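PDB 2GGS: 273aa long hypothetical dTDP-4-dehydrorhamnose reductase from Sulfolobus tokodaii, which binds NADPH and probably acts as a dTDP-4-dehydrorhamnose reductase, an oxidoreductase of the NADP-binding Rossmann clan. Local coordinates for residues A176-Y181 / R244-S249; G203-A208 / S253-I258. All blocks are in the same frame, centred on the assembly; numbering follows the deposited sequence.

Contact 1: residues A176-Y181 / R244-S249; sequences AFKGYY and RPYDSS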
loop_
_atom_site.group_PDB
_atom_site.type_symbol
_atom_site.label_atom_id
_atom_site.label_comp_id
_atom_site.label_asym_id
_atom_site.label_seq_id
_atom_site.Cartn_x
_atom_site.Cartn_y
_atom_site.Cartn_z
ATOM N N ALA A 176 -0.544 -14.644 15.839
ATOM C CA ALA A 176 0.390 -14.106 14.870
ATOM C C ALA A 176 0.723 -15.150 13.842
ATOM O O ALA A 176 1.282 -16.203 14.139
ATOM C CB ALA A 176 1.680 -13.551 15.553
ATOM N N PHE A 177 0.362 -14.843 12.596
ATOM C CA PHE A 177 0.700 -15.688 11.477
ATOM C C PHE A 177 2.192 -16.020 11.452
ATOM O O PHE A 177 3.034 -15.125 11.541
ATOM C CB PHE A 177 0.284 -14.989 10.171
ATOM C CG PHE A 177 0.622 -15.756 8.920
ATOM C CD1 PHE A 177 0.096 -17.037 8.697
ATOM C CD2 PHE A 177 1.429 -15.182 7.927
ATOM C CE1 PHE A 177 0.390 -17.753 7.525
ATOM C CE2 PHE A 177 1.742 -15.889 6.741
ATOM C CZ PHE A 177 1.199 -17.180 6.533
ATOM N N LYS A 178 2.501 -17.307 11.328
ATOM C CA LYS A 178 3.875 -17.747 11.081
ATOM C C LYS A 178 4.286 -17.414 9.655
ATOM O O LYS A 178 3.983 -18.167 8.724
ATOM C CB LYS A 178 4.042 -19.252 11.347
ATOM C CG LYS A 178 5.497 -19.765 11.272
ATOM C CD LYS A 178 5.541 -21.274 11.570
ATOM C CE LYS A 178 6.824 -21.941 11.162
ATOM N NZ LYS A 178 6.585 -23.421 11.171
ATOM N N GLY A 179 4.994 -16.295 9.507
ATOM C CA GLY A 179 5.504 -15.865 8.212
ATOM C C GLY A 179 6.087 -14.474 8.332
ATOM O O GLY A 179 5.947 -13.828 9.382
ATOM N N TYR A 180 6.699 -14.014 7.244
ATOM C CA TYR A 180 7.580 -12.822 7.228
ATOM C C TYR A 180 6.862 -11.840 6.327
ATOM O O TYR A 180 6.363 -12.242 5.263
ATOM C CB TYR A 180 8.956 -13.174 6.766
ATOM C CG TYR A 180 9.602 -14.182 7.706
ATOM C CD1 TYR A 180 9.331 -15.524 7.560
ATOM C CD2 TYR A 180 10.471 -13.768 8.724
ATOM C CE1 TYR A 180 9.872 -16.452 8.400
ATOM C CE2 TYR A 180 11.059 -14.718 9.606
ATOM C CZ TYR A 180 10.746 -16.056 9.413
ATOM O OH TYR A 180 11.298 -17.040 10.222
ATOM N N TYR A 181 6.957 -10.560 6.613
ATOM C CA TYR A 181 7.013 -9.535 5.594
ATOM C C TYR A 181 7.870 -8.309 5.873
ATOM O O TYR A 181 8.811 -8.396 6.666
ATOM C CB TYR A 181 5.490 -9.136 5.480
ATOM C CG TYR A 181 4.866 -8.390 6.698
ATOM C CD1 TYR A 181 5.259 -8.674 8.029
ATOM C CD2 TYR A 181 3.853 -7.447 6.508
ATOM C CE1 TYR A 181 4.718 -7.995 9.120
ATOM C CE2 TYR A 181 3.268 -6.776 7.597
ATOM C CZ TYR A 181 3.704 -7.046 8.905
ATOM O OH TYR A 181 3.155 -6.341 9.959
ATOM N N ARG A 244 -2.357 -16.465 3.029
ATOM C CA ARG A 244 -1.301 -15.420 2.995
ATOM C C ARG A 244 0.009 -16.041 2.539
ATOM O O ARG A 244 0.280 -17.189 2.878
ATOM C CB ARG A 244 -1.123 -14.788 4.383
ATOM C CG ARG A 244 -2.003 -13.565 4.682
ATOM C CD ARG A 244 -3.494 -13.849 4.540
ATOM N NE ARG A 244 -4.264 -12.724 5.078
ATOM C CZ ARG A 244 -5.589 -12.770 5.270
ATOM N NH1 ARG A 244 -6.266 -13.874 4.949
ATOM N NH2 ARG A 244 -6.233 -11.722 5.763
ATOM N N PRO A 245 0.837 -15.284 1.784
ATOM C CA PRO A 245 2.177 -15.782 1.411
ATOM C C PRO A 245 3.041 -15.969 2.652
ATOM O O PRO A 245 2.997 -15.159 3.564
ATOM C CB PRO A 245 2.738 -14.674 0.487
ATOM C CG PRO A 245 1.939 -13.441 0.837
ATOM C CD PRO A 245 0.564 -13.939 1.228
ATOM N N TYR A 246 3.787 -17.069 2.699
ATOM C CA TYR A 246 4.652 -17.355 3.865
ATOM C C TYR A 246 5.704 -16.277 4.151
ATOM O O TYR A 246 5.783 -15.781 5.268
ATOM C CB TYR A 246 5.344 -18.703 3.705
ATOM C CG TYR A 246 6.262 -19.010 4.865
ATOM C CD1 TYR A 246 5.740 -19.246 6.139
ATOM C CD2 TYR A 246 7.636 -19.020 4.699
ATOM C CE1 TYR A 246 6.583 -19.509 7.224
ATOM C CE2 TYR A 246 8.493 -19.284 5.778
ATOM C CZ TYR A 246 7.946 -19.534 7.030
ATOM O OH TYR A 246 8.767 -19.819 8.108
ATOM N N ASP A 247 6.488 -15.925 3.148
ATOM C CA ASP A 247 7.492 -14.879 3.262
ATOM C C ASP A 247 7.355 -13.940 2.091
ATOM O O ASP A 247 7.900 -14.197 1.005
ATOM C CB ASP A 247 8.916 -15.458 3.309
ATOM C CG ASP A 247 9.952 -14.401 3.566
ATOM O OD1 ASP A 247 9.631 -13.197 3.428
ATOM O OD2 ASP A 247 11.103 -14.741 3.938
ATOM N N SER A 248 6.635 -12.848 2.307
ATOM C CA SER A 248 6.450 -11.857 1.211
ATOM C C SER A 248 7.399 -10.662 1.376
ATOM O O SER A 248 7.254 -9.615 0.742
ATOM C CB SER A 248 4.972 -11.434 1.152
ATOM O OG SER A 248 4.603 -10.761 2.328
ATOM N N SER A 249 8.444 -10.825 2.202
ATOM C CA SER A 249 9.347 -9.712 2.398
ATOM C C SER A 249 9.887 -9.250 1.046
ATOM O O SER A 249 10.054 -10.072 0.117
ATOM C CB SER A 249 10.504 -10.098 3.337
ATOM O OG SER A 249 11.179 -11.218 2.835
HETATM O O HOH W 1 3.452 -12.388 4.133
#

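Contact 2: residues G203-A208 / S253-I258; sequences GIIHVA and SRARKI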
loop_
_atom_site.group_PDB
_atom_site.type_symbol
_atom_site.label_atom_id
_atom_site.label_comp_id
_atom_site.label_asym_id
_atom_site.label_seq_id
_atom_site.Cartn_x
_atom_site.Cartn_y
_atom_site.Cartn_z
ATOM N N GLY A 203 9.424 2.596 -14.296
ATOM C CA GLY A 203 9.668 1.157 -14.151
ATOM C C GLY A 203 8.981 0.575 -12.923
ATOM O O GLY A 203 7.841 0.937 -12.623
ATOM N N ILE A 204 9.660 -0.333 -12.229
ATOM C CA ILE A 204 9.136 -0.888 -10.974
ATOM C C ILE A 204 10.167 -0.616 -9.875
ATOM O O ILE A 204 11.366 -0.621 -10.146
ATOM C CB ILE A 204 8.887 -2.402 -11.085
ATOM C CG1 ILE A 204 7.986 -2.695 -12.287
ATOM C CG2 ILE A 204 8.263 -2.948 -9.786
ATOM C CD1 ILE A 204 7.798 -4.148 -12.574
ATOM N N ILE A 205 9.713 -0.314 -8.664
ATOM C CA ILE A 205 10.642 -0.085 -7.536
ATOM C C ILE A 205 10.000 -0.622 -6.269
ATOM O O ILE A 205 8.800 -0.445 -6.079
ATOM C CB ILE A 205 11.104 1.399 -7.393
ATOM C CG1 ILE A 205 12.239 1.584 -6.358
ATOM C CG2 ILE A 205 9.927 2.319 -6.997
ATOM C CD1 ILE A 205 12.814 3.019 -6.367
ATOM N N HIS A 206 10.786 -1.322 -5.459
ATOM C CA HIS A 206 10.315 -1.810 -4.150
ATOM C C HIS A 206 10.667 -0.826 -3.072
ATOM O O HIS A 206 11.847 -0.458 -2.915
ATOM C CB HIS A 206 10.922 -3.170 -3.800
ATOM C CG HIS A 206 10.386 -4.288 -4.630
ATOM N ND1 HIS A 206 10.828 -5.584 -4.513
ATOM C CD2 HIS A 206 9.438 -4.295 -5.606
ATOM C CE1 HIS A 206 10.166 -6.348 -5.374
ATOM N NE2 HIS A 206 9.288 -5.594 -6.016
ATOM N N VAL A 207 9.675 -0.400 -2.299
ATOM C CA VAL A 207 9.928 0.489 -1.159
ATOM C C VAL A 207 9.166 -0.096 0.054
ATOM O O VAL A 207 7.963 0.100 0.186
ATOM C CB VAL A 207 9.495 1.967 -1.420
ATOM C CG1 VAL A 207 9.856 2.841 -0.246
ATOM C CG2 VAL A 207 10.112 2.540 -2.706
ATOM N N ALA A 208 9.868 -0.824 0.931
ATOM C CA ALA A 208 9.251 -1.412 2.122
ATOM C C ALA A 208 10.257 -1.536 3.271
ATOM O O ALA A 208 11.392 -1.053 3.151
ATOM C CB ALA A 208 8.634 -2.768 1.800
ATOM N N SER A 253 16.693 -2.987 -1.958
ATOM C CA SER A 253 18.087 -2.487 -2.116
ATOM C C SER A 253 18.200 -1.360 -3.122
ATOM O O SER A 253 18.935 -0.394 -2.881
ATOM C CB SER A 253 19.065 -3.621 -2.455
ATOM O OG SER A 253 19.065 -4.612 -1.432
ATOM N N ARG A 254 17.466 -1.448 -4.244
ATOM C CA ARG A 254 17.554 -0.406 -5.270
ATOM C C ARG A 254 17.138 0.946 -4.724
ATOM O O ARG A 254 17.777 1.968 -4.988
ATOM C CB ARG A 254 16.758 -0.764 -6.528
ATOM C CG ARG A 254 17.292 -2.004 -7.263
ATOM C CD ARG A 254 16.874 -1.958 -8.716
ATOM N NE ARG A 254 17.301 -3.161 -9.429
ATOM C CZ ARG A 254 18.030 -3.167 -10.539
ATOM N NH1 ARG A 254 18.429 -2.014 -11.086
ATOM N NH2 ARG A 254 18.358 -4.332 -11.111
ATOM N N ALA A 255 16.023 0.962 -3.981
ATOM C CA ALA A 255 15.494 2.191 -3.440
ATOM C C ALA A 255 16.380 2.753 -2.341
ATOM O O ALA A 255 16.453 3.971 -2.171
ATOM C CB ALA A 255 14.037 1.974 -2.903
ATOM N N ARG A 256 17.018 1.861 -1.585
ATOM C CA ARG A 256 17.938 2.263 -0.525
ATOM C C ARG A 256 19.105 3.001 -1.137
ATOM O O ARG A 256 19.559 3.948 -0.537
ATOM C CB ARG A 256 18.427 1.087 0.310
ATOM C CG ARG A 256 17.391 0.525 1.259
ATOM C CD ARG A 256 18.067 -0.310 2.354
ATOM N NE ARG A 256 17.128 -1.209 3.054
ATOM C CZ ARG A 256 17.463 -1.984 4.084
ATOM N NH1 ARG A 256 18.721 -1.984 4.532
ATOM N NH2 ARG A 256 16.549 -2.756 4.666
ATOM N N LYS A 257 19.538 2.612 -2.336
ATOM C CA LYS A 257 20.581 3.401 -3.035
ATOM C C LYS A 257 20.082 4.763 -3.530
ATOM O O LYS A 257 20.714 5.782 -3.336
ATOM C CB LYS A 257 21.200 2.614 -4.184
ATOM C CG LYS A 257 21.823 1.303 -3.735
ATOM C CD LYS A 257 22.426 0.572 -4.925
ATOM C CE LYS A 257 23.057 -0.753 -4.485
ATOM N NZ LYS A 257 24.106 -0.513 -3.464
ATOM N N ILE A 258 18.905 4.778 -4.141
ATOM C CA ILE A 258 18.344 5.980 -4.757
ATOM C C ILE A 258 17.964 7.060 -3.741
ATOM O O ILE A 258 18.212 8.265 -3.929
ATOM C CB ILE A 258 17.107 5.597 -5.588
ATOM C CG1 ILE A 258 17.530 4.813 -6.822
ATOM C CG2 ILE A 258 16.265 6.847 -5.968
ATOM C CD1 ILE A 258 16.461 3.868 -7.351
HETATM O O HOH W 2 14.096 -1.211 -4.188
HETATM O O HOH W 3 14.273 -2.167 3.218
#

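Contact 1: residues A176-Y181 / R244-S249
Y180 and D247 form a single beta bridge, in which Y180 N donates to Y246 O at 2.8 Å and Y180 O accepts from S248 N at 3.0 Å. Beside this bridge the Y180 ring turns its edge to the face of Y246 in an offset edge-to-face pair, the planes at 79°, with Y180 CE1 3.9 Å from Y246 CZ. Y246 leaves its backbone away from the partner segment, but with CG anti to the backbone N (chi1 179°) the ring returns to the backbone of K178 and G179, with Y246 CE1 3.3 Å from K178 O. The D247 carboxylate packs against the base of the Y180 side chain, OD1 lying 3.4 Å from Y180 CB. At the other end, R244 CB sits over one face of the F177 ring, a CH-pi contact, while P245 O lies at the ring edge, 3.5 Å from F177 CE2.

A second shell holds these groups. D247 OD1 closes an Asx turn with S249 N (2.9 Å) and also receives S249 OG, while OD2 makes a salt bridge to R211. With an alanine here in place of D247, R211 would probably lose its anionic mate, and S249 N and OG their shared acceptor. One water lies within hydrogen-bonding distance of Y180 O, P245 O and S248 OG, linking the two segments; S248 OG also bonds D108.

The loop 244-249 thus joins two small sheets of the RmlD-family fold, and the Y181 side chain lies about 6 Å from the bound NADPH. Outward, strand 174-177 pairs in parallel with strand 231-234 and strand 180-181 antiparallel with 212-213, while F177 and Y181 pack against helix 214-224 and Y181 also meets F160 of helix 160-169.

Contact 2: residues G203-A208 / S253-I258
A255 presses its methyl group against strand 203-206, an outermost strand of the parallel Rossmann-type sheet, which helix 253-258 crosses at 90° with the axes 7.4 Å apart at closest approach. The small CB is the bump: it settles into a shallow hollow framed by I205, the carbonyl of H206 and V207. I205 CD1 borders it at 3.8 Å, V207 CG2 at 4.0 Å, and H206 O lies nearer still, 3.3 Å from A255 CB. With so short a side chain on this face of the helix, the backbones can approach until the CA atoms of V207 and A255 are 6.3 Å apart.

One helical turn further on, I258 meets I205 tip to tip, the two CD1 atoms 3.9 Å apart. The reach of I205 follows from its extended chain: CG1 lies anti to the backbone N (chi1 -171°) and CD1 continues outward, which brings the methyl within reach of both A255 CB and I258 CD1. L196 of helix 186-199 also packs on I205, and F263 touches both V207 and A255, so the hollow is shared with neighbouring parts of the fold.

No direct hydrogen bond joins the segments; instead, one water lies 2.7 Å from H206 O and accepts from A255 N at 2.9 Å.

From the N terminus, the chain first builds most of the Rossmann-type sheet and then reaches 176-181, the first half of contact 1. It continues through helix 186-199 to edge strand 203-206, where contact 2 begins, and on through helix 214-224 and strand 231-234. The loop 244-249 then returns to 176-181, closing contact 1, and helix 253-258 returns to 203-208, closing contact 2. The two closures therefore cross, their segments alternating along the chain. Their centres lie about 21 Å apart: contact 1 joins the loop to the two small sheets outside the main parallel sheet, whereas contact 2 fastens the late helix to the edge of that main sheet.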